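PDB 5NPY: flagellar basal body protein from Helicobacter pylori, which probably forms part of the flagellar hook, the curved tube that couples the rotary motor to the filament. Local coordinates for residues 193-198 with 464-469; 427-432 with 453-458. All blocks are in the same frame, centred on the assembly; numbering follows the deposited sequence.

Contact 1: residues 193-198 with 464-469; sequences VGISVN and SKLLEA
S196 sits opposite two residues at once, L467 and E468, and this classic beta bulge shifts the register of the two antiparallel strands by one residue between S196 and V197. The carbonyl oxygen of S196 takes both N-H groups: L467 N at 2.7 Å, tilted from the carbonyl plane, and E468 N at 3.2 Å, in that plane on a lone pair. In return S196 N donates to E468 O at 2.8 Å, nearly straight. With chi1 at 38°, OG of S196 lies between its own backbone N and carbonyl carbon and rests 3.2 Å from CB of E468; its hydroxyl pairs with S451. The extra residue of the bulge, L467, turns toward strand 193-198 and lays CB and CG against the S196 carbonyl, with CD1 reaching CB of S196. On the other face, L466 CD1 comes alongside I195 CB at 3.8 Å, and A469 CB meets I195 CG2 at 4.0 Å. V197 aims CG2 at the carbonyl oxygen of K465, 3.2 Å away, an atom that also accepts N198 N. K465 N to N198 O closes the pairing beyond the bulge. Both N-H groups of the bulge are thus satisfied by the one carbonyl oxygen of S196, and the strand hydrogen bonds hold 465-469 as an edge strand of the four-stranded mixed sheet.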
loop_
_atom_site.group_PDB
_atom_site.type_symbol
_atom_site.label_atom_id
_atom_site.label_comp_id
_atom_site.label_asym_id
_atom_site.label_seq_id
_atom_site.Cartn_x
_atom_site.Cartn_y
_atom_site.Cartn_z
ATOM N N VAL A 193 1.226 7.029 -1.278
ATOM C CA VAL A 193 0.678 5.818 -0.668
ATOM C C VAL A 193 -0.062 5.015 -1.734
ATOM O O VAL A 193 -0.960 5.544 -2.408
ATOM C CB VAL A 193 -0.252 6.155 0.506
ATOM C CG1 VAL A 193 -0.876 4.886 1.098
ATOM C CG2 VAL A 193 0.508 6.969 1.563
ATOM N N GLY A 194 0.323 3.752 -1.893
ATOM C CA GLY A 194 -0.359 2.812 -2.773
ATOM C C GLY A 194 -0.774 1.547 -2.032
ATOM O O GLY A 194 0.074 0.833 -1.482
ATOM N N ILE A 195 -2.065 1.257 -1.972
ATOM C CA ILE A 195 -2.535 0.086 -1.232
ATOM C C ILE A 195 -3.064 -0.956 -2.209
ATOM O O ILE A 195 -3.606 -0.642 -3.276
ATOM C CB ILE A 195 -3.613 0.407 -0.170
ATOM C CG1 ILE A 195 -4.871 0.981 -0.824
ATOM C CG2 ILE A 195 -3.034 1.305 0.926
ATOM C CD1 ILE A 195 -6.063 1.116 0.110
ATOM N N SER A 196 -2.862 -2.210 -1.848
ATOM C CA SER A 196 -3.529 -3.330 -2.487
ATOM C C SER A 196 -4.555 -3.843 -1.490
ATOM O O SER A 196 -4.204 -4.179 -0.356
ATOM C CB SER A 196 -2.540 -4.423 -2.902
ATOM O OG SER A 196 -1.483 -4.626 -1.967
ATOM N N VAL A 197 -5.819 -3.851 -1.905
ATOM C CA VAL A 197 -6.948 -4.289 -1.094
ATOM C C VAL A 197 -7.838 -5.166 -1.962
ATOM O O VAL A 197 -8.046 -4.892 -3.152
ATOM C CB VAL A 197 -7.745 -3.085 -0.529
ATOM C CG1 VAL A 197 -8.257 -2.155 -1.652
ATOM C CG2 VAL A 197 -8.884 -3.538 0.298
ATOM N N ASN A 198 -8.358 -6.224 -1.378
ATOM C CA ASN A 198 -9.381 -7.004 -2.038
ATOM C C ASN A 198 -10.707 -6.587 -1.439
ATOM O O ASN A 198 -10.811 -6.421 -0.221
ATOM C CB ASN A 198 -9.131 -8.501 -1.870
ATOM C CG ASN A 198 -10.157 -9.316 -2.595
ATOM O OD1 ASN A 198 -10.058 -9.472 -3.816
ATOM N ND2 ASN A 198 -11.110 -9.885 -1.867
ATOM N N SER A 464 -12.771 -9.599 2.154
ATOM C CA SER A 464 -12.264 -8.226 2.086
ATOM C C SER A 464 -11.028 -8.111 2.976
ATOM O O SER A 464 -11.012 -8.609 4.109
ATOM C CB SER A 464 -13.330 -7.225 2.510
ATOM O OG SER A 464 -14.437 -7.285 1.633
ATOM N N LYS A 465 -9.969 -7.510 2.442
ATOM C CA LYS A 465 -8.670 -7.608 3.097
ATOM C C LYS A 465 -7.743 -6.546 2.543
ATOM O O LYS A 465 -7.708 -6.334 1.329
ATOM C CB LYS A 465 -8.036 -8.995 2.865
ATOM C CG LYS A 465 -6.810 -9.302 3.689
ATOM C CD LYS A 465 -6.221 -10.705 3.326
ATOM C CE LYS A 465 -7.295 -11.797 3.158
ATOM N NZ LYS A 465 -7.842 -12.331 4.474
ATOM N N LEU A 466 -6.944 -5.943 3.423
ATOM C CA LEU A 466 -5.824 -5.125 2.983
ATOM C C LEU A 466 -4.588 -6.001 2.780
ATOM O O LEU A 466 -4.068 -6.599 3.726
ATOM C CB LEU A 466 -5.547 -4.000 3.975
ATOM C CG LEU A 466 -4.340 -3.166 3.535
ATOM C CD1 LEU A 466 -4.740 -2.216 2.380
ATOM C CD2 LEU A 466 -3.849 -2.360 4.720
ATOM N N LEU A 467 -4.137 -6.081 1.533
ATOM C CA LEU A 467 -3.013 -6.927 1.154
ATOM C C LEU A 467 -1.672 -6.297 1.509
ATOM O O LEU A 467 -0.825 -6.940 2.144
ATOM C CB LEU A 467 -3.053 -7.196 -0.348
ATOM C CG LEU A 467 -4.439 -7.600 -0.820
ATOM C CD1 LEU A 467 -4.336 -7.971 -2.279
ATOM C CD2 LEU A 467 -4.911 -8.831 0.017
ATOM N N GLU A 468 -1.452 -5.047 1.093
ATOM C CA GLU A 468 -0.170 -4.383 1.293
ATOM C C GLU A 468 -0.365 -2.874 1.215
ATOM O O GLU A 468 -1.184 -2.401 0.430
ATOM C CB GLU A 468 0.846 -4.828 0.240
ATOM C CG GLU A 468 2.261 -4.302 0.430
ATOM C CD GLU A 468 3.175 -4.725 -0.699
ATOM O OE1 GLU A 468 2.731 -4.650 -1.857
ATOM O OE2 GLU A 468 4.324 -5.144 -0.430
ATOM N N ALA A 469 0.379 -2.133 2.042
ATOM C CA ALA A 469 0.451 -0.674 1.965
ATOM C C ALA A 469 1.897 -0.268 1.710
ATOM O O ALA A 469 2.776 -0.525 2.537
ATOM C CB ALA A 469 -0.076 -0.003 3.237
#

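Contact 2: residues 427-432 with 453-458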
loop_
_atom_site.group_PDB
_atom_site.type_symbol
_atom_site.label_atom_id
_atom_site.label_comp_id
_atom_site.label_asym_id
_atom_site.label_seq_id
_atom_site.Cartn_x
_atom_site.Cartn_y
_atom_site.Cartn_z
ATOM N N THR A 427 -10.236 -10.367 -15.738
ATOM C CA THR A 427 -9.260 -10.242 -14.665
ATOM C C THR A 427 -9.901 -9.468 -13.533
ATOM O O THR A 427 -10.680 -8.546 -13.758
ATOM C CB THR A 427 -8.035 -9.464 -15.130
ATOM O OG1 THR A 427 -8.220 -8.083 -14.777
ATOM C CG2 THR A 427 -7.872 -9.575 -16.656
ATOM N N HIS A 428 -9.574 -9.793 -12.299
ATOM C CA HIS A 428 -10.301 -9.083 -11.258
ATOM C C HIS A 428 -9.536 -7.882 -10.714
ATOM O O HIS A 428 -9.696 -7.531 -9.548
ATOM C CB HIS A 428 -10.717 -10.073 -10.182
ATOM C CG HIS A 428 -11.773 -11.008 -10.675
ATOM N ND1 HIS A 428 -13.116 -10.795 -10.452
ATOM C CD2 HIS A 428 -11.692 -12.097 -11.478
ATOM C CE1 HIS A 428 -13.812 -11.747 -11.047
ATOM N NE2 HIS A 428 -12.972 -12.546 -11.680
ATOM N N LYS A 429 -8.749 -7.212 -11.564
ATOM C CA LYS A 429 -7.920 -6.089 -11.129
ATOM C C LYS A 429 -8.742 -4.818 -11.043
ATOM O O LYS A 429 -9.643 -4.590 -11.854
ATOM C CB LYS A 429 -6.743 -5.865 -12.078
ATOM C CG LYS A 429 -5.874 -7.107 -12.351
ATOM C CD LYS A 429 -5.114 -7.594 -11.112
ATOM C CE LYS A 429 -4.110 -8.672 -11.484
ATOM N NZ LYS A 429 -3.512 -9.332 -10.287
ATOM N N MET A 430 -8.423 -3.992 -10.053
ATOM C CA MET A 430 -9.102 -2.716 -9.857
ATOM C C MET A 430 -8.753 -1.705 -10.954
ATOM O O MET A 430 -7.612 -1.623 -11.413
ATOM C CB MET A 430 -8.732 -2.127 -8.488
ATOM C CG MET A 430 -9.566 -0.914 -8.068
ATOM S SD MET A 430 -8.948 0.034 -6.637
ATOM C CE MET A 430 -9.956 -0.810 -5.356
ATOM N N LYS A 431 -9.741 -0.867 -11.294
ATOM C CA LYS A 431 -9.648 0.208 -12.288
ATOM C C LYS A 431 -9.919 1.531 -11.580
ATOM O O LYS A 431 -11.062 1.809 -11.208
ATOM C CB LYS A 431 -10.674 0.008 -13.406
ATOM C CG LYS A 431 -10.403 -1.095 -14.417
ATOM C CD LYS A 431 -11.431 -0.979 -15.555
ATOM C CE LYS A 431 -10.943 -1.557 -16.870
ATOM N NZ LYS A 431 -10.060 -0.626 -17.617
ATOM N N SER A 432 -8.894 2.352 -11.391
ATOM C CA SER A 432 -9.090 3.583 -10.635
ATOM C C SER A 432 -7.932 4.525 -10.910
ATOM O O SER A 432 -6.888 4.130 -11.430
ATOM C CB SER A 432 -9.209 3.319 -9.128
ATOM O OG SER A 432 -7.973 2.840 -8.621
ATOM N N ASN A 453 3.872 -4.894 -4.339
ATOM C CA ASN A 453 3.911 -6.314 -4.657
ATOM C C ASN A 453 2.554 -6.959 -4.915
ATOM O O ASN A 453 2.521 -8.131 -5.296
ATOM C CB ASN A 453 4.636 -7.074 -3.541
ATOM C CG ASN A 453 5.977 -6.460 -3.212
ATOM O OD1 ASN A 453 6.879 -6.464 -4.037
ATOM N ND2 ASN A 453 6.114 -5.927 -2.003
ATOM N N HIS A 454 1.443 -6.246 -4.728
ATOM C CA HIS A 454 0.115 -6.800 -4.973
ATOM C C HIS A 454 -0.759 -5.746 -5.641
ATOM O O HIS A 454 -0.519 -4.540 -5.502
ATOM C CB HIS A 454 -0.566 -7.286 -3.664
ATOM C CG HIS A 454 0.297 -8.192 -2.844
ATOM N ND1 HIS A 454 0.214 -9.564 -2.919
ATOM C CD2 HIS A 454 1.290 -7.927 -1.965
ATOM C CE1 HIS A 454 1.105 -10.106 -2.112
ATOM N NE2 HIS A 454 1.772 -9.136 -1.520
ATOM N N ASP A 455 -1.755 -6.233 -6.390
ATOM C CA ASP A 455 -2.801 -5.465 -7.048
ATOM C C ASP A 455 -4.117 -5.594 -6.282
ATOM O O ASP A 455 -4.402 -6.633 -5.670
ATOM C CB ASP A 455 -3.005 -5.958 -8.489
ATOM C CG ASP A 455 -1.734 -5.880 -9.323
ATOM O OD1 ASP A 455 -1.149 -4.786 -9.395
ATOM O OD2 ASP A 455 -1.313 -6.904 -9.900
ATOM N N SER A 456 -4.929 -4.535 -6.334
ATOM C CA SER A 456 -6.235 -4.584 -5.708
ATOM C C SER A 456 -7.218 -5.364 -6.576
ATOM O O SER A 456 -7.081 -5.445 -7.805
ATOM C CB SER A 456 -6.765 -3.182 -5.421
ATOM O OG SER A 456 -5.881 -2.480 -4.568
ATOM N N SER A 457 -8.200 -5.981 -5.919
ATOM C CA SER A 457 -9.044 -6.939 -6.614
ATOM C C SER A 457 -10.415 -7.001 -5.966
ATOM O O SER A 457 -10.620 -6.519 -4.852
ATOM C CB SER A 457 -8.403 -8.322 -6.640
ATOM O OG SER A 457 -7.832 -8.604 -5.378
ATOM N N ASP A 458 -11.363 -7.564 -6.717
ATOM C CA ASP A 458 -12.667 -7.930 -6.193
ATOM C C ASP A 458 -12.838 -9.454 -6.244
ATOM O O ASP A 458 -13.846 -9.952 -6.749
ATOM C CB ASP A 458 -13.765 -7.190 -6.968
ATOM C CG ASP A 458 -13.906 -7.665 -8.419
ATOM O OD1 ASP A 458 -12.929 -8.157 -9.012
ATOM O OD2 ASP A 458 -15.019 -7.561 -8.964
#
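H428 and D458 meet at an imidazole edge: ND1 donates to D458 OD1 at 3.0 Å, with an angle of 141° at the hydrogen. The oxygen lies close to the ring plane, but the ring approaches it from above the carboxylate plane, the two planes being 39° apart. D458 reaches this place because its chi1 of 69° sets CG between its backbone N and carbonyl carbon, from where OD1 also touches CB of H428. The same pair is tied through the backbone, D458 N giving a longer bond of 3.3 Å to H428 O. That carbonyl oxygen also receives a CA-H...O contact from S457. On the far side of K429, M430 N donates to S456 O at 3.0 Å; this donor stands well above the carbonyl plane, and CA of K429 adds a CA-H...O contact to the same oxygen. K429 leaves the backbone pointing away, yet its chain bends at chi2 and returns, so that CD packs on CB of D455 and NZ forms a salt bridge with D455 OD2 at 3.3 Å, its hydrogen bond weak. Beside the M430 N bond, CB of M430 rests on CB of S456 at 3.8 Å, and SD and CE of M430 pass the same carbon. The serine hydroxyls look elsewhere: S456 OG pairs with L448 O and V197 N, and S457 OG with N198 OD1. Two backbone bonds around a single K429-S457 bridge therefore fasten segment 453-458 to residues 428-430. The carboxylates of D458 and D455 add polar ties, and the H428-D458 bond would probably favour a protonated imidazole.

Overall arrangement
The centres of contacts 1 and 2 lie about 10 Å apart, and the two touch. Along the chain contact 2 is nested in contact 1: strand 192-198 comes first, then 427-432, then the loop 453-458, and finally strand 465-471. Contact 1 pairs two strands of a four-stranded mixed sheet, whereas strand 430-431, within segment 427-432, pairs with strand 411-423 in a different, antiparallel sheet. The loop 453-458 links the two: N198 OD1 to S457 OG and E468 OE2 to N453 ND2 tie it to the mixed sheet, as does backbone bonding of S457 to V197, while contact 2 ties it to the other. One loop thus binds sequence-distant parts of the elongated molecule near its middle.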